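Local coordinates for protein flavodoxin (Aquifex aeolicus, PDB 2ARK) that probably serves as a low-potential electron donor to redox enzymes, carrying FMN as its cofactor, at residues L24-E27 with G28-L32; D127-G130 with K131-L135; A162-V165 with A166-V169; E174-E177 with K178-D182. One frame throughout, in Å; residues are numbered along the deposited sequence.

Contact 1 (L24-E27 with G28-L32); sequences LVAE and GARSL
Leu-24 O accepts the amide of Gly-28 at 2.8 Å, the shortest backbone bond between 24-27 and 28-32 and the first rung of an i to i+4 ladder. The next two rungs are Ala-29 N to Val-25 O at 2.9 Å and Arg-30 N to Ala-26 O at 3.0 Å. The fourth, from Ser-31 N to Glu-27 O, is weak, bent to 122° at the hydrogen. Ser-31 adds a side-chain bond, its OG donating to Gly-28 O at 2.8 Å. A chi1 of 85°, which sets OG between the backbone N and the carbonyl carbon, folds the hydroxyl back onto that carbonyl.

Arg-30 takes a different path. Its chain bends at chi3 (-96°), bringing the guanidinium back along the helix until one face lies over Ala-26 CB, with NH1 3.8 Å from that methyl. Closer to the backbone, Arg-30 CG rests 3.3 Å from Ala-26 O. Glu-27 has an extended chain, and its OE1 forms a salt bridge with Arg-155 of helix 148-168. On the inner side, Val-25, Ala-26 and Ala-29 pack on strands 5-11 and 35-41, so this is the helix of a beta-alpha-beta unit, with Val-25 and two alanines against the sheet. The chemistry thus divides by face: aliphatic groups meet the strands, while the ionic link of Glu-27 ties the helix to its neighbour and the Ser-31 hydroxyl is satisfied within its own turn by Gly-28 O, next to an amide that is only weakly bonded.

Contact 2 (D127-G130 with K131-L135); sequences DYVG and KKFTL
Val-129 and Gly-130 both give their amides to Phe-133 O, and the two bonds reach it differently. Val-129 N lies 2.9 Å away, almost in line with the carbonyl; Gly-130 N, at 3.2 Å, comes in the carbonyl plane on a lone pair. A return bond runs from Phe-133 N to Gly-130 O at 3.0 Å, its donor standing well above the plane of that carbonyl. One further polar bond involves a side chain: Thr-134 OG1 donates to Asp-127 O at 2.6 Å, from 45° out of the carbonyl plane. The hydroxyl gets there because chi1 of -165° swings OG1 away from the backbone N and beside the carbonyl carbon.

Two residues opposite one make a classic beta bulge, with Gly-130 and Phe-133 as an antiparallel hydrogen-bonded pair. The bulge lies where the chain turns a corner after strand 121-128 and doubles back into 133-135.

Thr-134 CB sits over the Tyr-128 ring, 3.9 Å from its centroid and 11° off the normal, a CH-pi contact. Val-129 CG1 meets the Phe-133 ring at its edge, 4.0 Å from CD1, the two side chains running alongside each other. The charged end of Asp-127 turns to Arg-156, Arg-160 and Arg-185, while Phe-133 packs on Trp-100 of the second subunit and Tyr-128 on Gly-98 of the same neighbour.

Contact 3 (A162-V165 with A166-V169); sequences AEWV and AIFV
Trp-164 and Phe-168, one helical turn apart, lie side by side and point the same way. Their six-membered rings are tilted 36° to each other with centroids 5.6 Å apart, an oblique pair that is neither stacked nor edge-to-face. The touching atoms are Trp-164 CE3 and Phe-168 CE1, at 3.5 Å. Each side chain carries CG anti to its own carbonyl carbon, which, with the spacing of one turn, gives the shared direction. Ile-167 adds a third group: its CD1 reaches the indole at the ring edge, 3.6 Å from Trp-164 CZ3, while its CG2 lies over one face of the neighbouring Phe-168 ring, toward the rim. The indole is thus met by an isoleucine methyl at its edge and by a phenylalanine coming obliquely.

Val-165 and Val-169 make a looser pair further round the helix, CG1 to CG2 at 4.2 Å. Beneath the side chains the i to i+4 ladder is even. Ala-166 N to Ala-162 O, Ile-167 N to Glu-163 O and Val-169 N to Val-165 O all measure 2.9 Å, as does Phe-168 N to Trp-164 O, the straightest at 165°.

The aromatic side has partners beyond the helix. Trp-164 meets Phe-123 of strand 121-128 edge-to-face and also packs on Leu-121 of the third subunit, and Phe-168 packs on Gly-88 of that subunit. This is the C-terminal end of the long helix 148-168 of a flavodoxin-like alpha/beta fold, followed by helix 175-181, where Trp-164 faces a sheet strand and a subunit interface, and Phe-168 the interface.

Contact 4 (E174-E177 with K178-D182); sequences ELLE and KIRKD
Leu-175 O, Leu-176 O and Glu-177 O accept the amides of Ile-179, Arg-180 and Lys-181 at 3.0, 2.9 and 3.1 Å, three consecutive i to i+4 rungs that define one short helix. Across it Leu-176 and Arg-180 meet over several atoms. Arg-180 runs out straight from CG to NE, chi2 and chi3 both near 173°, and lays one face of its guanidinium over Leu-176 CD2, which stands 3.5 Å from NE. That leaves the guanidinium edge toward Glu-177, whose OE2 is 4.0 Å from NH1: a long salt bridge, with the carboxylate and guanidinium planes 82° apart. A bend at chi2 (46°) in Glu-177 swings its carboxylate over to this side of the helix. The stronger polar partner of Arg-180 lies elsewhere, since NE donates to Asp-87 O of the third subunit.

Next round the helix, Leu-175 CD2 touches Lys-178 CD at 3.4 Å, where the aliphatic part of the lysine crosses the leucine at a slant, and it meets Ile-179 CD1 more loosely at 4.3 Å. Ile-179 is the buried member of the group, whereas the charged residues mostly face outward. The pattern is that of a short amphipathic helix near the C terminus, with Leu-175 and Ile-179 laid on the preceding helix, 148-168, and Leu-176 and Arg-180 turned to a subunit interface.

In the fold
Contact 3 connects two of the others. It touches contact 1, where Leu-32 CD1 comes 3.5 Å from Ala-162 O, so the residues following helix 17-30 abut helix 148-168. It also touches contact 4, with Ile-167 CG1 3.6 Å from Leu-175 CB; the centres of contacts 3 and 4 are about 12 Å apart, and both meet the third subunit. Contact 2 stands apart, its nearest atoms about 8, 6 and 6 Å from contacts 1, 3 and 4, and it meets the second and third subunits. Glycerol, probably from crystallisation, lies about 3 Å from the Glu-163 side chain and about 5 Å from side chains of the other three contacts.

Contact 1 (L24-E27 with G28-L32)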
loop_
_atom_site.group_PDB
_atom_site.type_symbol
_atom_site.label_atom_id
_atom_site.label_comp_id
_atom_site.label_asym_id
_atom_site.label_seq_id
_atom_site.Cartn_x
_atom_site.Cartn_y
_atom_site.Cartn_z
ATOM N N LEU A 24 -2.119 -6.786 25.577
ATOM C CA LEU A 24 -0.681 -6.593 25.710
ATOM C C LEU A 24 -0.245 -5.204 25.279
ATOM O O LEU A 24 0.637 -4.613 25.913
ATOM C CB LEU A 24 0.075 -7.653 24.921
ATOM C CG LEU A 24 0.050 -9.043 25.583
ATOM C CD1 LEU A 24 0.349 -10.154 24.565
ATOM C CD2 LEU A 24 0.963 -9.121 26.813
ATOM N N VAL A 25 -0.874 -4.680 24.224
ATOM C CA VAL A 25 -0.667 -3.281 23.817
ATOM C C VAL A 25 -1.044 -2.328 24.977
ATOM O O VAL A 25 -0.296 -1.400 25.315
ATOM C CB VAL A 25 -1.456 -2.921 22.506
ATOM C CG1 VAL A 25 -1.331 -1.428 22.177
ATOM C CG2 VAL A 25 -0.975 -3.750 21.348
ATOM N N ALA A 26 -2.191 -2.609 25.591
ATOM C CA ALA A 26 -2.765 -1.788 26.645
ATOM C C ALA A 26 -1.890 -1.817 27.889
ATOM O O ALA A 26 -1.696 -0.779 28.542
ATOM C CB ALA A 26 -4.143 -2.280 26.978
ATOM N N GLU A 27 -1.394 -3.013 28.225
ATOM C CA GLU A 27 -0.386 -3.185 29.252
ATOM C C GLU A 27 0.904 -2.434 28.889
ATOM O O GLU A 27 1.504 -1.793 29.733
ATOM C CB GLU A 27 -0.107 -4.665 29.462
ATOM C CG GLU A 27 0.947 -4.950 30.508
ATOM C CD GLU A 27 1.528 -6.345 30.394
ATOM O OE1 GLU A 27 2.761 -6.497 30.555
ATOM O OE2 GLU A 27 0.753 -7.286 30.137
ATOM N N GLY A 28 1.327 -2.520 27.627
ATOM C CA GLY A 28 2.451 -1.725 27.130
ATOM C C GLY A 28 2.317 -0.240 27.476
ATOM O O GLY A 28 3.255 0.343 28.012
ATOM N N ALA A 29 1.150 0.358 27.182
ATOM C CA ALA A 29 0.912 1.780 27.412
ATOM C C ALA A 29 0.821 2.127 28.889
ATOM O O ALA A 29 1.323 3.164 29.322
ATOM C CB ALA A 29 -0.348 2.232 26.692
ATOM N N ARG A 30 0.181 1.261 29.667
ATOM C CA ARG A 30 0.008 1.501 31.091
ATOM C C ARG A 30 1.352 1.495 31.801
ATOM O O ARG A 30 1.478 2.047 32.893
ATOM C CB ARG A 30 -0.939 0.470 31.726
ATOM C CG ARG A 30 -2.412 0.696 31.382
ATOM C CD ARG A 30 -3.325 -0.104 32.304
ATOM N NE ARG A 30 -3.703 -1.366 31.686
ATOM C CZ ARG A 30 -4.897 -1.609 31.139
ATOM N NH1 ARG A 30 -5.118 -2.796 30.578
ATOM N NH2 ARG A 30 -5.876 -0.680 31.156
ATOM N N SER A 31 2.360 0.897 31.160
ATOM C CA SER A 31 3.673 0.714 31.784
ATOM C C SER A 31 4.432 2.041 31.887
ATOM O O SER A 31 5.303 2.190 32.735
ATOM C CB SER A 31 4.494 -0.381 31.088
ATOM O OG SER A 31 5.202 0.110 29.950
ATOM N N LEU A 32 4.081 3.001 31.027
ATOM C CA LEU A 32 4.614 4.360 31.131
ATOM C C LEU A 32 3.817 5.116 32.178
ATOM O O LEU A 32 2.671 5.473 31.919
ATOM C CB LEU A 32 4.469 5.110 29.804
ATOM C CG LEU A 32 5.536 6.120 29.320
ATOM C CD1 LEU A 32 4.870 7.392 28.803
ATOM C CD2 LEU A 32 6.641 6.437 30.323
#

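Contact 2 (D127-G130 with K131-L135)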
loop_
_atom_site.group_PDB
_atom_site.type_symbol
_atom_site.label_atom_id
_atom_site.label_comp_id
_atom_site.label_asym_id
_atom_site.label_seq_id
_atom_site.Cartn_x
_atom_site.Cartn_y
_atom_site.Cartn_z
ATOM N N ASP A 127 12.167 -0.577 17.022
ATOM C CA ASP A 127 12.675 -1.543 18.010
ATOM C C ASP A 127 12.665 -2.986 17.534
ATOM O O ASP A 127 11.681 -3.466 16.986
ATOM C CB ASP A 127 11.874 -1.468 19.318
ATOM C CG ASP A 127 11.920 -0.109 19.934
ATOM O OD1 ASP A 127 12.276 0.862 19.204
ATOM O OD2 ASP A 127 11.622 -0.017 21.143
ATOM N N TYR A 128 13.796 -3.656 17.746
ATOM C CA TYR A 128 13.834 -5.101 17.680
ATOM C C TYR A 128 13.672 -5.671 19.073
ATOM O O TYR A 128 14.421 -5.388 20.013
ATOM C CB TYR A 128 15.104 -5.606 17.068
ATOM C CG TYR A 128 15.073 -5.702 15.580
ATOM C CD1 TYR A 128 14.970 -4.547 14.782
ATOM C CD2 TYR A 128 15.203 -6.944 14.949
ATOM C CE1 TYR A 128 14.978 -4.630 13.377
ATOM C CE2 TYR A 128 15.233 -7.044 13.558
ATOM C CZ TYR A 128 15.115 -5.881 12.783
ATOM O OH TYR A 128 15.154 -5.986 11.424
ATOM N N VAL A 129 12.676 -6.510 19.162
ATOM C CA VAL A 129 12.134 -6.951 20.386
ATOM C C VAL A 129 12.584 -8.415 20.469
ATOM O O VAL A 129 12.542 -9.059 21.509
ATOM C CB VAL A 129 10.634 -6.666 20.250
ATOM C CG1 VAL A 129 9.774 -7.912 20.171
ATOM C CG2 VAL A 129 10.183 -5.551 21.190
ATOM N N GLY A 130 13.076 -8.900 19.340
ATOM C CA GLY A 130 13.729 -10.199 19.225
ATOM C C GLY A 130 14.755 -10.084 18.110
ATOM O O GLY A 130 14.699 -9.166 17.293
ATOM N N LYS A 131 15.685 -11.021 18.068
ATOM C CA LYS A 131 16.824 -10.969 17.148
ATOM C C LYS A 131 16.349 -10.771 15.701
ATOM O O LYS A 131 16.971 -10.030 14.936
ATOM C CB LYS A 131 17.630 -12.256 17.288
ATOM C CG LYS A 131 19.068 -12.172 16.901
ATOM C CD LYS A 131 19.755 -13.443 17.431
ATOM C CE LYS A 131 21.213 -13.208 17.836
ATOM N NZ LYS A 131 21.616 -14.249 18.785
ATOM N N LYS A 132 15.247 -11.441 15.353
ATOM C CA LYS A 132 14.612 -11.334 14.033
ATOM C C LYS A 132 13.129 -10.951 14.177
ATOM O O LYS A 132 12.275 -11.414 13.422
ATOM C CB LYS A 132 14.730 -12.671 13.285
ATOM C CG LYS A 132 16.104 -12.967 12.814
ATOM C CD LYS A 132 16.157 -14.046 11.739
ATOM C CE LYS A 132 17.447 -13.870 10.901
ATOM N NZ LYS A 132 17.597 -12.439 10.335
ATOM N N PHE A 133 12.816 -10.130 15.166
ATOM C CA PHE A 133 11.440 -9.824 15.435
ATOM C C PHE A 133 11.217 -8.331 15.706
ATOM O O PHE A 133 11.704 -7.785 16.708
ATOM C CB PHE A 133 10.864 -10.712 16.559
ATOM C CG PHE A 133 9.390 -10.939 16.426
ATOM C CD1 PHE A 133 8.479 -10.058 17.011
ATOM C CD2 PHE A 133 8.906 -11.988 15.663
ATOM C CE1 PHE A 133 7.101 -10.222 16.837
ATOM C CE2 PHE A 133 7.527 -12.188 15.504
ATOM C CZ PHE A 133 6.621 -11.293 16.082
ATOM N N THR A 134 10.441 -7.698 14.815
ATOM C CA THR A 134 10.175 -6.267 14.903
ATOM C C THR A 134 8.712 -5.882 14.623
ATOM O O THR A 134 7.819 -6.737 14.606
ATOM C CB THR A 134 11.201 -5.448 14.087
ATOM O OG1 THR A 134 11.131 -4.078 14.468
ATOM C CG2 THR A 134 11.021 -5.596 12.573
ATOM N N LEU A 135 8.454 -4.587 14.435
ATOM C CA LEU A 135 7.086 -4.098 14.365
ATOM C C LEU A 135 7.026 -2.756 13.631
ATOM O O LEU A 135 6.352 -1.798 14.063
ATOM C CB LEU A 135 6.475 -4.036 15.779
ATOM C CG LEU A 135 7.112 -3.269 16.952
ATOM C CD1 LEU A 135 5.999 -2.662 17.830
ATOM C CD2 LEU A 135 8.078 -4.158 17.778
#

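Contact 3 (A162-V165 with A166-V169)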
loop_
_atom_site.group_PDB
_atom_site.type_symbol
_atom_site.label_atom_id
_atom_site.label_comp_id
_atom_site.label_asym_id
_atom_site.label_seq_id
_atom_site.Cartn_x
_atom_site.Cartn_y
_atom_site.Cartn_z
ATOM N N ALA A 162 2.440 5.467 24.065
ATOM C CA ALA A 162 2.323 6.249 25.294
ATOM C C ALA A 162 3.454 7.267 25.381
ATOM O O ALA A 162 3.254 8.400 25.830
ATOM C CB ALA A 162 2.333 5.340 26.500
ATOM N N GLU A 163 4.634 6.849 24.942
ATOM C CA GLU A 163 5.809 7.704 24.853
ATOM C C GLU A 163 5.643 8.846 23.850
ATOM O O GLU A 163 6.027 9.959 24.142
ATOM C CB GLU A 163 7.025 6.858 24.523
ATOM C CG GLU A 163 7.501 6.006 25.709
ATOM C CD GLU A 163 8.565 4.953 25.317
ATOM O OE1 GLU A 163 8.647 4.606 24.106
ATOM O OE2 GLU A 163 9.292 4.463 26.224
ATOM N N TRP A 164 5.053 8.588 22.679
ATOM C CA TRP A 164 4.826 9.673 21.710
ATOM C C TRP A 164 3.764 10.651 22.241
ATOM O O TRP A 164 3.885 11.871 22.077
ATOM C CB TRP A 164 4.397 9.148 20.332
ATOM C CG TRP A 164 5.440 8.409 19.514
ATOM C CD1 TRP A 164 5.185 7.442 18.618
ATOM C CD2 TRP A 164 6.873 8.590 19.510
ATOM N NE1 TRP A 164 6.350 6.988 18.044
ATOM C CE2 TRP A 164 7.403 7.676 18.562
ATOM C CE3 TRP A 164 7.758 9.423 20.215
ATOM C CZ2 TRP A 164 8.772 7.555 18.300
ATOM C CZ3 TRP A 164 9.134 9.316 19.953
ATOM C CH2 TRP A 164 9.621 8.379 18.992
ATOM N N VAL A 165 2.721 10.106 22.869
ATOM C CA VAL A 165 1.733 10.943 23.564
ATOM C C VAL A 165 2.393 11.823 24.621
ATOM O O VAL A 165 2.121 13.005 24.688
ATOM C CB VAL A 165 0.606 10.110 24.190
ATOM C CG1 VAL A 165 -0.190 10.943 25.232
ATOM C CG2 VAL A 165 -0.306 9.537 23.096
ATOM N N ALA A 166 3.282 11.238 25.412
ATOM C CA ALA A 166 3.996 11.919 26.493
ATOM C C ALA A 166 4.927 13.015 25.990
ATOM O O ALA A 166 5.072 14.066 26.636
ATOM C CB ALA A 166 4.794 10.902 27.299
ATOM N N ILE A 167 5.585 12.749 24.865
ATOM C CA ILE A 167 6.538 13.691 24.265
ATOM C C ILE A 167 5.806 14.846 23.605
ATOM O O ILE A 167 6.036 16.007 23.942
ATOM C CB ILE A 167 7.485 12.982 23.251
ATOM C CG1 ILE A 167 8.489 12.114 24.009
ATOM C CG2 ILE A 167 8.235 13.981 22.369
ATOM C CD1 ILE A 167 9.233 11.133 23.111
ATOM N N PHE A 168 4.897 14.505 22.701
ATOM C CA PHE A 168 4.260 15.459 21.815
ATOM C C PHE A 168 3.008 16.136 22.338
ATOM O O PHE A 168 2.718 17.244 21.909
ATOM C CB PHE A 168 3.987 14.800 20.457
ATOM C CG PHE A 168 5.229 14.277 19.802
ATOM C CD1 PHE A 168 5.349 12.924 19.488
ATOM C CD2 PHE A 168 6.313 15.141 19.541
ATOM C CE1 PHE A 168 6.513 12.432 18.893
ATOM C CE2 PHE A 168 7.477 14.668 18.960
ATOM C CZ PHE A 168 7.584 13.303 18.637
ATOM N N VAL A 169 2.253 15.508 23.235
ATOM C CA VAL A 169 1.111 16.239 23.799
ATOM C C VAL A 169 1.311 16.689 25.233
ATOM O O VAL A 169 0.916 17.802 25.585
ATOM C CB VAL A 169 -0.312 15.598 23.534
ATOM C CG1 VAL A 169 -0.263 14.518 22.435
ATOM C CG2 VAL A 169 -0.956 15.094 24.785
#

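Contact 4 (E174-E177 with K178-D182)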
loop_
_atom_site.group_PDB
_atom_site.type_symbol
_atom_site.label_atom_id
_atom_site.label_comp_id
_atom_site.label_asym_id
_atom_site.label_seq_id
_atom_site.Cartn_x
_atom_site.Cartn_y
_atom_site.Cartn_z
ATOM N N GLU A 174 12.282 15.699 27.045
ATOM C CA GLU A 174 13.486 14.982 27.488
ATOM C C GLU A 174 13.470 13.485 27.125
ATOM O O GLU A 174 14.520 12.862 26.965
ATOM C CB GLU A 174 13.670 15.158 29.004
ATOM C CG GLU A 174 12.546 14.484 29.879
ATOM C CD GLU A 174 11.463 15.448 30.420
ATOM O OE1 GLU A 174 10.529 14.958 31.107
ATOM O OE2 GLU A 174 11.541 16.681 30.179
ATOM N N LEU A 175 12.272 12.924 27.003
ATOM C CA LEU A 175 12.090 11.524 26.639
ATOM C C LEU A 175 12.561 11.181 25.233
ATOM O O LEU A 175 12.859 10.018 24.949
ATOM C CB LEU A 175 10.615 11.129 26.745
ATOM C CG LEU A 175 10.123 10.240 27.889
ATOM C CD1 LEU A 175 8.642 9.875 27.685
ATOM C CD2 LEU A 175 11.003 8.986 28.053
ATOM N N LEU A 176 12.599 12.169 24.345
ATOM C CA LEU A 176 12.950 11.904 22.950
ATOM C C LEU A 176 14.356 11.302 22.853
ATOM O O LEU A 176 14.534 10.226 22.262
ATOM C CB LEU A 176 12.849 13.172 22.104
ATOM C CG LEU A 176 12.083 13.140 20.777
ATOM C CD1 LEU A 176 12.553 14.323 19.931
ATOM C CD2 LEU A 176 12.198 11.818 20.011
ATOM N N GLU A 177 15.327 11.983 23.464
ATOM C CA GLU A 177 16.719 11.549 23.469
ATOM C C GLU A 177 16.930 10.285 24.283
ATOM O O GLU A 177 17.730 9.432 23.912
ATOM C CB GLU A 177 17.639 12.674 23.963
ATOM C CG GLU A 177 19.032 12.720 23.288
ATOM C CD GLU A 177 18.975 12.580 21.740
ATOM O OE1 GLU A 177 19.939 12.020 21.181
ATOM O OE2 GLU A 177 17.982 13.014 21.082
ATOM N N LYS A 178 16.226 10.167 25.398
ATOM C CA LYS A 178 16.260 8.946 26.169
ATOM C C LYS A 178 15.952 7.755 25.247
ATOM O O LYS A 178 16.712 6.775 25.210
ATOM C CB LYS A 178 15.259 9.012 27.325
ATOM C CG LYS A 178 14.689 7.624 27.729
ATOM C CD LYS A 178 13.970 7.594 29.103
ATOM C CE LYS A 178 14.920 7.796 30.272
ATOM N NZ LYS A 178 15.690 6.554 30.521
ATOM N N ILE A 179 14.845 7.855 24.499
ATOM C CA ILE A 179 14.418 6.792 23.614
ATOM C C ILE A 179 15.401 6.572 22.467
ATOM O O ILE A 179 15.726 5.433 22.142
ATOM C CB ILE A 179 12.969 6.996 23.102
ATOM C CG1 ILE A 179 11.965 6.882 24.259
ATOM C CG2 ILE A 179 12.601 5.978 21.999
ATOM C CD1 ILE A 179 10.666 7.673 23.994
ATOM N N ARG A 180 15.908 7.647 21.886
ATOM C CA ARG A 180 16.729 7.521 20.698
ATOM C C ARG A 180 18.023 6.790 20.968
ATOM O O ARG A 180 18.529 6.067 20.091
ATOM C CB ARG A 180 17.002 8.888 20.071
ATOM C CG ARG A 180 15.822 9.427 19.341
ATOM C CD ARG A 180 16.071 10.821 18.890
ATOM N NE ARG A 180 14.990 11.248 18.015
ATOM C CZ ARG A 180 14.822 12.481 17.553
ATOM N NH1 ARG A 180 15.659 13.439 17.886
ATOM N NH2 ARG A 180 13.802 12.748 16.760
ATOM N N LYS A 181 18.532 6.971 22.192
ATOM C CA LYS A 181 19.848 6.490 22.607
ATOM C C LYS A 181 19.795 5.231 23.484
ATOM O O LYS A 181 20.844 4.690 23.870
ATOM C CB LYS A 181 20.619 7.619 23.306
ATOM C CG LYS A 181 20.735 8.919 22.484
ATOM C CD LYS A 181 21.719 8.820 21.284
ATOM C CE LYS A 181 22.127 10.222 20.766
ATOM N NZ LYS A 181 23.518 10.311 20.208
ATOM N N ASP A 182 18.575 4.766 23.766
ATOM C CA ASP A 182 18.340 3.552 24.557
ATOM C C ASP A 182 18.761 2.239 23.865
ATOM O O ASP A 182 18.121 1.818 22.893
ATOM C CB ASP A 182 16.875 3.467 24.988
ATOM C CG ASP A 182 16.600 2.295 25.926
ATOM O OD1 ASP A 182 15.425 2.042 26.228
ATOM O OD2 ASP A 182 17.541 1.617 26.374
#